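Local atomic coordinates of fibrillarin-like rRNA/tRNA 2'-O-methyltransferase (Aeropyrum pernix, PDB entry 4DF3), a protein that probably methylates ribose 2'-hydroxyls of rRNA and tRNA at guide-RNA-selected sites, with S-adenosylmethionine as methyl donor. Residues R80-G85 with D149-D154; V108-R113 with L132-F137. The protein carries 2 engineered substitutions. All blocks are in the same frame, centred on the assembly; numbering follows the deposited sequence.

Interaction 1: residues R80-G85 with D149-D154. With SAM (S-adenosylmethionine), chain C.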
loop_
_atom_site.group_PDB
_atom_site.type_symbol
_atom_site.label_atom_id
_atom_site.label_comp_id
_atom_site.label_asym_id
_atom_site.label_seq_id
_atom_site.Cartn_x
_atom_site.Cartn_y
_atom_site.Cartn_z
ATOM N N ARG A 80 -9.484 -3.254 -7.855
ATOM C CA ARG A 80 -9.212 -4.556 -7.300
ATOM C C ARG A 80 -7.676 -4.632 -7.216
ATOM O O ARG A 80 -6.978 -4.353 -8.237
ATOM C CB ARG A 80 -9.688 -5.598 -8.310
ATOM C CG ARG A 80 -11.179 -5.486 -8.673
ATOM C CD ARG A 80 -12.059 -5.623 -7.508
ATOM N NE ARG A 80 -13.436 -5.165 -7.765
ATOM C CZ ARG A 80 -14.485 -5.966 -8.004
ATOM N NH1 ARG A 80 -14.350 -7.303 -8.033
ATOM N NH2 ARG A 80 -15.686 -5.423 -8.212
ATOM N N ILE A 81 -7.158 -4.998 -6.035
ATOM C CA ILE A 81 -5.725 -4.919 -5.731
ATOM C C ILE A 81 -5.255 -6.249 -5.167
ATOM O O ILE A 81 -5.879 -6.816 -4.237
ATOM C CB ILE A 81 -5.460 -3.810 -4.661
ATOM C CG1 ILE A 81 -5.770 -2.413 -5.239
ATOM C CG2 ILE A 81 -3.998 -3.803 -4.221
ATOM C CD1 ILE A 81 -5.825 -1.360 -4.158
ATOM N N LEU A 82 -4.152 -6.759 -5.710
ATOM C CA LEU A 82 -3.556 -7.924 -5.110
ATOM C C LEU A 82 -2.442 -7.392 -4.189
ATOM O O LEU A 82 -1.486 -6.762 -4.636
ATOM C CB LEU A 82 -2.938 -8.838 -6.171
ATOM C CG LEU A 82 -2.072 -10.017 -5.652
ATOM C CD1 LEU A 82 -2.915 -10.874 -4.692
ATOM C CD2 LEU A 82 -1.624 -10.875 -6.898
ATOM N N TYR A 83 -2.566 -7.708 -2.913
ATOM C CA TYR A 83 -1.625 -7.190 -1.902
ATOM C C TYR A 83 -0.816 -8.348 -1.302
ATOM O O TYR A 83 -1.394 -9.196 -0.581
ATOM C CB TYR A 83 -2.428 -6.478 -0.818
ATOM C CG TYR A 83 -1.603 -5.611 0.134
ATOM C CD1 TYR A 83 -2.077 -4.389 0.533
ATOM C CD2 TYR A 83 -0.390 -6.062 0.680
ATOM C CE1 TYR A 83 -1.389 -3.647 1.483
ATOM C CE2 TYR A 83 0.367 -5.279 1.606
ATOM C CZ TYR A 83 -0.176 -4.095 2.008
ATOM O OH TYR A 83 0.488 -3.319 2.929
ATOM N N LEU A 84 0.477 -8.376 -1.640
ATOM C CA LEU A 84 1.365 -9.455 -1.211
ATOM C C LEU A 84 2.007 -9.007 0.085
ATOM O O LEU A 84 2.749 -7.998 0.100
ATOM C CB LEU A 84 2.406 -9.832 -2.267
ATOM C CG LEU A 84 1.856 -10.291 -3.647
ATOM C CD1 LEU A 84 3.000 -10.681 -4.563
ATOM C CD2 LEU A 84 0.795 -11.365 -3.554
ATOM N N GLY A 85 1.692 -9.711 1.179
ATOM C CA GLY A 85 2.325 -9.360 2.464
ATOM C C GLY A 85 1.489 -8.379 3.273
ATOM O O GLY A 85 2.047 -7.416 3.848
ATOM N N ASP A 149 -6.355 -4.576 -10.818
ATOM C CA ASP A 149 -5.914 -3.299 -11.365
ATOM C C ASP A 149 -4.513 -2.945 -10.919
ATOM O O ASP A 149 -3.804 -2.177 -11.612
ATOM C CB ASP A 149 -6.851 -2.231 -10.930
ATOM C CG ASP A 149 -8.255 -2.463 -11.492
ATOM O OD1 ASP A 149 -8.393 -2.303 -12.692
ATOM O OD2 ASP A 149 -9.150 -2.850 -10.748
ATOM N N GLY A 150 -4.113 -3.473 -9.757
ATOM C CA GLY A 150 -2.794 -3.129 -9.190
ATOM C C GLY A 150 -2.279 -4.282 -8.308
ATOM O O GLY A 150 -3.067 -5.144 -7.830
ATOM N N LEU A 151 -0.992 -4.270 -8.113
ATOM C CA LEU A 151 -0.285 -5.298 -7.308
ATOM C C LEU A 151 0.629 -4.504 -6.392
ATOM O O LEU A 151 1.420 -3.715 -6.820
ATOM C CB LEU A 151 0.495 -6.241 -8.218
ATOM C CG LEU A 151 1.165 -7.431 -7.529
ATOM C CD1 LEU A 151 1.708 -8.328 -8.652
ATOM C CD2 LEU A 151 2.269 -7.070 -6.557
ATOM N N TYR A 152 0.456 -4.709 -5.073
ATOM C CA TYR A 152 1.248 -4.035 -4.105
ATOM C C TYR A 152 2.000 -5.133 -3.326
ATOM O O TYR A 152 1.382 -6.110 -2.861
ATOM C CB TYR A 152 0.300 -3.305 -3.134
ATOM C CG TYR A 152 1.076 -2.476 -2.097
ATOM C CD1 TYR A 152 1.390 -1.135 -2.335
ATOM C CD2 TYR A 152 1.483 -3.065 -0.860
ATOM C CE1 TYR A 152 2.104 -0.392 -1.351
ATOM C CE2 TYR A 152 2.213 -2.308 0.138
ATOM C CZ TYR A 152 2.515 -0.970 -0.176
ATOM O OH TYR A 152 3.162 -0.214 0.769
ATOM N N ALA A 153 3.314 -4.965 -3.175
ATOM C CA ALA A 153 4.143 -6.064 -2.618
ATOM C C ALA A 153 5.010 -5.515 -1.525
ATOM O O ALA A 153 5.779 -4.590 -1.758
ATOM C CB ALA A 153 4.989 -6.746 -3.707
ATOM N N ASP A 154 4.903 -6.112 -0.343
ATOM C CA ASP A 154 5.782 -5.789 0.769
ATOM C C ASP A 154 5.975 -7.044 1.611
ATOM O O ASP A 154 5.464 -7.110 2.712
ATOM C CB ASP A 154 5.168 -4.662 1.615
ATOM C CG ASP A 154 6.132 -4.147 2.721
ATOM O OD1 ASP A 154 5.660 -3.383 3.596
ATOM O OD2 ASP A 154 7.331 -4.555 2.753
HETATM N N SAM C . 2.457 -4.356 4.057
HETATM C CA SAM C . 2.300 -4.275 5.538
HETATM C C SAM C . 1.894 -2.835 5.865
HETATM O O SAM C . 2.294 -1.882 5.165
HETATM O OXT SAM C . 1.161 -2.619 6.825
HETATM C CB SAM C . 3.623 -4.618 6.307
HETATM C CG SAM C . 4.087 -5.954 5.753
HETATM S SD SAM C . 5.256 -6.884 6.784
HETATM C CE SAM C . 6.655 -5.856 6.267
HETATM C "C5'" SAM C . 5.566 -8.354 5.737
HETATM C "C4'" SAM C . 4.526 -9.463 5.912
HETATM O "O4'" SAM C . 4.567 -10.429 4.863
HETATM C "C3'" SAM C . 4.617 -10.293 7.184
HETATM O "O3'" SAM C . 3.345 -10.139 7.822
HETATM C "C2'" SAM C . 4.996 -11.721 6.760
HETATM O "O2'" SAM C . 4.372 -12.704 7.555
HETATM C "C1'" SAM C . 4.462 -11.784 5.335
HETATM N N9 SAM C . 5.253 -12.616 4.407
HETATM C C8 SAM C . 6.635 -12.814 4.312
HETATM N N7 SAM C . 6.877 -13.694 3.266
HETATM C C5 SAM C . 5.705 -14.051 2.721
HETATM C C6 SAM C . 5.389 -14.873 1.652
HETATM N N6 SAM C . 6.321 -15.576 0.899
HETATM N N1 SAM C . 4.023 -14.919 1.409
HETATM C C2 SAM C . 2.984 -14.292 2.073
HETATM N N3 SAM C . 3.332 -13.472 3.132
HETATM C C4 SAM C . 4.656 -13.400 3.435
#
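Y83 and Y152 sit side by side on one face of a parallel strand pair, 80-84 with 150-153, in the middle of the Rossmann-like methyltransferase sheet. The ladder is regular: L82 N bonds G150 O, Y152 N bonds L82 O, and L84 N reaches Y152 O at 2.7 Å. With CG anti to the backbone N in both tyrosines (chi1 -167° and -177°), the rings leave the sheet in the same direction and lie alongside each other, and Y152 CD2 lies over one face of the Y83 ring, 3.5 Å from Y83 CZ. Their planes meet obliquely, at 52°. Helix 90-99 covers this face through M95, while L84 packs its CD1 on L151 CD2 (4.2 Å) on the other, under helix 160-171. This buried part contrasts with the partly exposed start of the strands, where the carboxylate of D149 turns back to take R80 N on OD2 at 2.9 Å, nearly straight and through its anti lone pair. The R80 guanidinium leads away to a salt bridge with E146. At the C-terminal end the strands open onto S-adenosylmethionine, whose amino N bonds G85 O at 3.1 Å. SAM N lies in the plane of the Y83 ring at its edge, its modelled 2.5 Å to Y83 OH suspiciously short for a hydrogen bond.

Interaction 2: residues V108-R113 with L132-F137. With SAM (S-adenosylmethionine), chain C.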
loop_
_atom_site.group_PDB
_atom_site.type_symbol
_atom_site.label_atom_id
_atom_site.label_comp_id
_atom_site.label_asym_id
_atom_site.label_seq_id
_atom_site.Cartn_x
_atom_site.Cartn_y
_atom_site.Cartn_z
ATOM N N VAL A 108 -2.753 -11.330 0.633
ATOM C CA VAL A 108 -1.986 -12.571 0.838
ATOM C C VAL A 108 -1.018 -12.426 2.000
ATOM O O VAL A 108 -0.207 -11.523 2.039
ATOM C CB VAL A 108 -1.230 -12.952 -0.467
ATOM C CG1 VAL A 108 -0.344 -14.261 -0.284
ATOM C CG2 VAL A 108 -2.175 -13.032 -1.643
ATOM N N GLU A 109 -1.040 -13.389 2.909
ATOM C CA GLU A 109 -0.238 -13.362 4.127
ATOM C C GLU A 109 -0.054 -14.813 4.510
ATOM O O GLU A 109 -1.077 -15.573 4.525
ATOM C CB GLU A 109 -1.020 -12.643 5.257
ATOM C CG GLU A 109 -0.420 -12.769 6.669
ATOM C CD GLU A 109 1.013 -12.326 6.715
ATOM O OE1 GLU A 109 1.362 -11.155 6.304
ATOM O OE2 GLU A 109 1.844 -13.190 7.089
ATOM N N PHE A 110 1.200 -15.209 4.787
ATOM C CA PHE A 110 1.495 -16.660 5.058
ATOM C C PHE A 110 1.606 -17.096 6.523
ATOM O O PHE A 110 1.705 -18.300 6.775
ATOM C CB PHE A 110 2.629 -17.233 4.223
ATOM C CG PHE A 110 4.036 -16.876 4.677
ATOM C CD1 PHE A 110 5.126 -17.638 4.157
ATOM C CD2 PHE A 110 4.296 -15.833 5.576
ATOM C CE1 PHE A 110 6.452 -17.351 4.510
ATOM C CE2 PHE A 110 5.632 -15.538 5.955
ATOM C CZ PHE A 110 6.707 -16.289 5.432
ATOM N N ALA A 111 1.607 -16.140 7.464
ATOM C CA ALA A 111 1.732 -16.484 8.899
ATOM C C ALA A 111 0.355 -16.562 9.528
ATOM O O ALA A 111 -0.326 -15.555 9.602
ATOM C CB ALA A 111 2.636 -15.505 9.669
ATOM N N PRO A 112 -0.068 -17.777 9.978
ATOM C CA PRO A 112 -1.354 -17.901 10.696
ATOM C C PRO A 112 -1.596 -16.908 11.818
ATOM O O PRO A 112 -2.720 -16.434 11.954
ATOM C CB PRO A 112 -1.307 -19.334 11.258
ATOM C CG PRO A 112 -0.454 -20.065 10.270
ATOM C CD PRO A 112 0.612 -19.090 9.855
ATOM N N ARG A 113 -0.591 -16.600 12.627
ATOM C CA ARG A 113 -0.804 -15.669 13.748
ATOM C C ARG A 113 -1.075 -14.246 13.265
ATOM O O ARG A 113 -1.819 -13.500 13.904
ATOM C CB ARG A 113 0.386 -15.652 14.717
ATOM C CG ARG A 113 1.510 -14.690 14.313
ATOM C CD ARG A 113 2.697 -14.779 15.254
ATOM N NE ARG A 113 2.367 -14.214 16.563
ATOM C CZ ARG A 113 3.176 -14.259 17.619
ATOM N NH1 ARG A 113 4.361 -14.869 17.514
ATOM N NH2 ARG A 113 2.798 -13.720 18.778
ATOM N N LEU A 132 -4.871 -16.864 3.035
ATOM C CA LEU A 132 -3.728 -17.488 3.752
ATOM C C LEU A 132 -2.889 -18.268 2.780
ATOM O O LEU A 132 -3.273 -19.336 2.310
ATOM C CB LEU A 132 -4.241 -18.428 4.878
ATOM C CG LEU A 132 -3.176 -19.137 5.748
ATOM C CD1 LEU A 132 -2.513 -18.175 6.796
ATOM C CD2 LEU A 132 -3.730 -20.478 6.357
ATOM N N GLY A 133 -1.753 -17.743 2.426
ATOM C CA GLY A 133 -0.945 -18.470 1.483
ATOM C C GLY A 133 0.370 -17.815 1.327
ATOM O O GLY A 133 0.556 -16.671 1.776
ATOM N N ASP A 134 1.286 -18.549 0.706
ATOM C CA ASP A 134 2.585 -18.085 0.459
ATOM C C ASP A 134 2.582 -17.435 -0.923
ATOM O O ASP A 134 2.269 -18.093 -1.926
ATOM C CB ASP A 134 3.541 -19.271 0.560
ATOM C CG ASP A 134 4.970 -18.900 0.467
ATOM O OD1 ASP A 134 5.311 -18.033 -0.363
ATOM O OD2 ASP A 134 5.802 -19.539 1.174
ATOM N N ALA A 135 2.996 -16.165 -0.978
ATOM C CA ALA A 135 3.018 -15.411 -2.244
ATOM C C ALA A 135 3.958 -16.048 -3.281
ATOM O O ALA A 135 3.872 -15.754 -4.457
ATOM C CB ALA A 135 3.465 -13.941 -1.902
ATOM N N ARG A 136 4.839 -16.979 -2.886
ATOM C CA ARG A 136 5.708 -17.621 -3.890
ATOM C C ARG A 136 4.941 -18.575 -4.787
ATOM O O ARG A 136 5.470 -18.932 -5.851
ATOM C CB ARG A 136 6.874 -18.383 -3.232
ATOM C CG ARG A 136 7.874 -17.394 -2.611
ATOM C CD ARG A 136 9.004 -18.072 -1.754
ATOM N NE ARG A 136 8.430 -18.786 -0.623
ATOM C CZ ARG A 136 9.041 -19.715 0.115
ATOM N NH1 ARG A 136 10.311 -20.071 -0.136
ATOM N NH2 ARG A 136 8.372 -20.272 1.112
ATOM N N PHE A 137 3.755 -19.003 -4.329
ATOM C CA PHE A 137 2.996 -20.088 -5.030
ATOM C C PHE A 137 1.616 -19.580 -5.454
ATOM O O PHE A 137 0.593 -20.016 -4.933
ATOM C CB PHE A 137 2.906 -21.372 -4.148
ATOM C CG PHE A 137 4.199 -21.741 -3.481
ATOM C CD1 PHE A 137 5.321 -22.126 -4.223
ATOM C CD2 PHE A 137 4.313 -21.726 -2.108
ATOM C CE1 PHE A 137 6.554 -22.465 -3.585
ATOM C CE2 PHE A 137 5.547 -22.043 -1.474
ATOM C CZ PHE A 137 6.649 -22.455 -2.217
HETATM N N SAM C . 2.457 -4.356 4.057
HETATM C CA SAM C . 2.300 -4.275 5.538
HETATM C C SAM C . 1.894 -2.835 5.865
HETATM O O SAM C . 2.294 -1.882 5.165
HETATM O OXT SAM C . 1.161 -2.619 6.825
HETATM C CB SAM C . 3.623 -4.618 6.307
HETATM C CG SAM C . 4.087 -5.954 5.753
HETATM S SD SAM C . 5.256 -6.884 6.784
HETATM C CE SAM C . 6.655 -5.856 6.267
HETATM C "C5'" SAM C . 5.566 -8.354 5.737
HETATM C "C4'" SAM C . 4.526 -9.463 5.912
HETATM O "O4'" SAM C . 4.567 -10.429 4.863
HETATM C "C3'" SAM C . 4.617 -10.293 7.184
HETATM O "O3'" SAM C . 3.345 -10.139 7.822
HETATM C "C2'" SAM C . 4.996 -11.721 6.760
HETATM O "O2'" SAM C . 4.372 -12.704 7.555
HETATM C "C1'" SAM C . 4.462 -11.784 5.335
HETATM N N9 SAM C . 5.253 -12.616 4.407
HETATM C C8 SAM C . 6.635 -12.814 4.312
HETATM N N7 SAM C . 6.877 -13.694 3.266
HETATM C C5 SAM C . 5.705 -14.051 2.721
HETATM C C6 SAM C . 5.389 -14.873 1.652
HETATM N N6 SAM C . 6.321 -15.576 0.899
HETATM N N1 SAM C . 4.023 -14.919 1.409
HETATM C C2 SAM C . 2.984 -14.292 2.073
HETATM N N3 SAM C . 3.332 -13.472 3.132
HETATM C C4 SAM C . 4.656 -13.400 3.435
#
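The adenosine half of the S-adenosylmethionine pocket is built here, where strand 104-109 ends beside the loop that follows strand 128-132. A single backbone bond ties the two: G133 N gives to E109 O at 3.1 Å, approaching from above the carbonyl plane. V108 CG1 fills in next to it, 3.3 Å from G133 O and against A135 CB. The F110 ring, turned by chi1 78° into the position between backbone N and carbonyl carbon, lays one face over the adenine, with SAM C5 above its centre. The D134 carboxylate runs alongside that ring, its plane steeply inclined to it, and puts OD2 3.6 Å from F110 CD1. D134 OD1 accepts SAM N6 at 2.9 Å. The same carboxylate is gripped side-on by NE and NH2 of R136, and OD1 also takes R136 N in an Asx turn, which should fix its rotation. A135 N points almost straight at SAM N1, 2.9 Å away. On the ribose, E109 spreads its two oxygens, OE1 to SAM O3' and OE2 to SAM O2' (2.6 Å); OE2 also receives A111 N. An acidic residue ending the second strand of the Rossmann core, holding both ribose hydroxyls, is typical of class I, Rossmann-fold methyltransferases.

Interaction 1 lies in the core, its centre about 7 Å from the centre of the chain, and interaction 2 nearer the surface, its centre about 17 Å from it, yet they share one sheet and one ligand. Strands 80-84 and 104-109 are neighbours: V108 N and O probably bond Y83 O and G85 N, and V108 CG2 packs against L82 and L84. Chemistry follows place. In the 80-85/149-154 pair, a full parallel ladder and apolar side chains dominate, with ligand contacts gathered at its C-terminal end; in 108-113/132-137, only one backbone bond joins the segments, and charged side chains, a ring and the A135 amide meet the ligand. Together they hold opposite ends of S-adenosylmethionine, the amino acid portion and the adenosine.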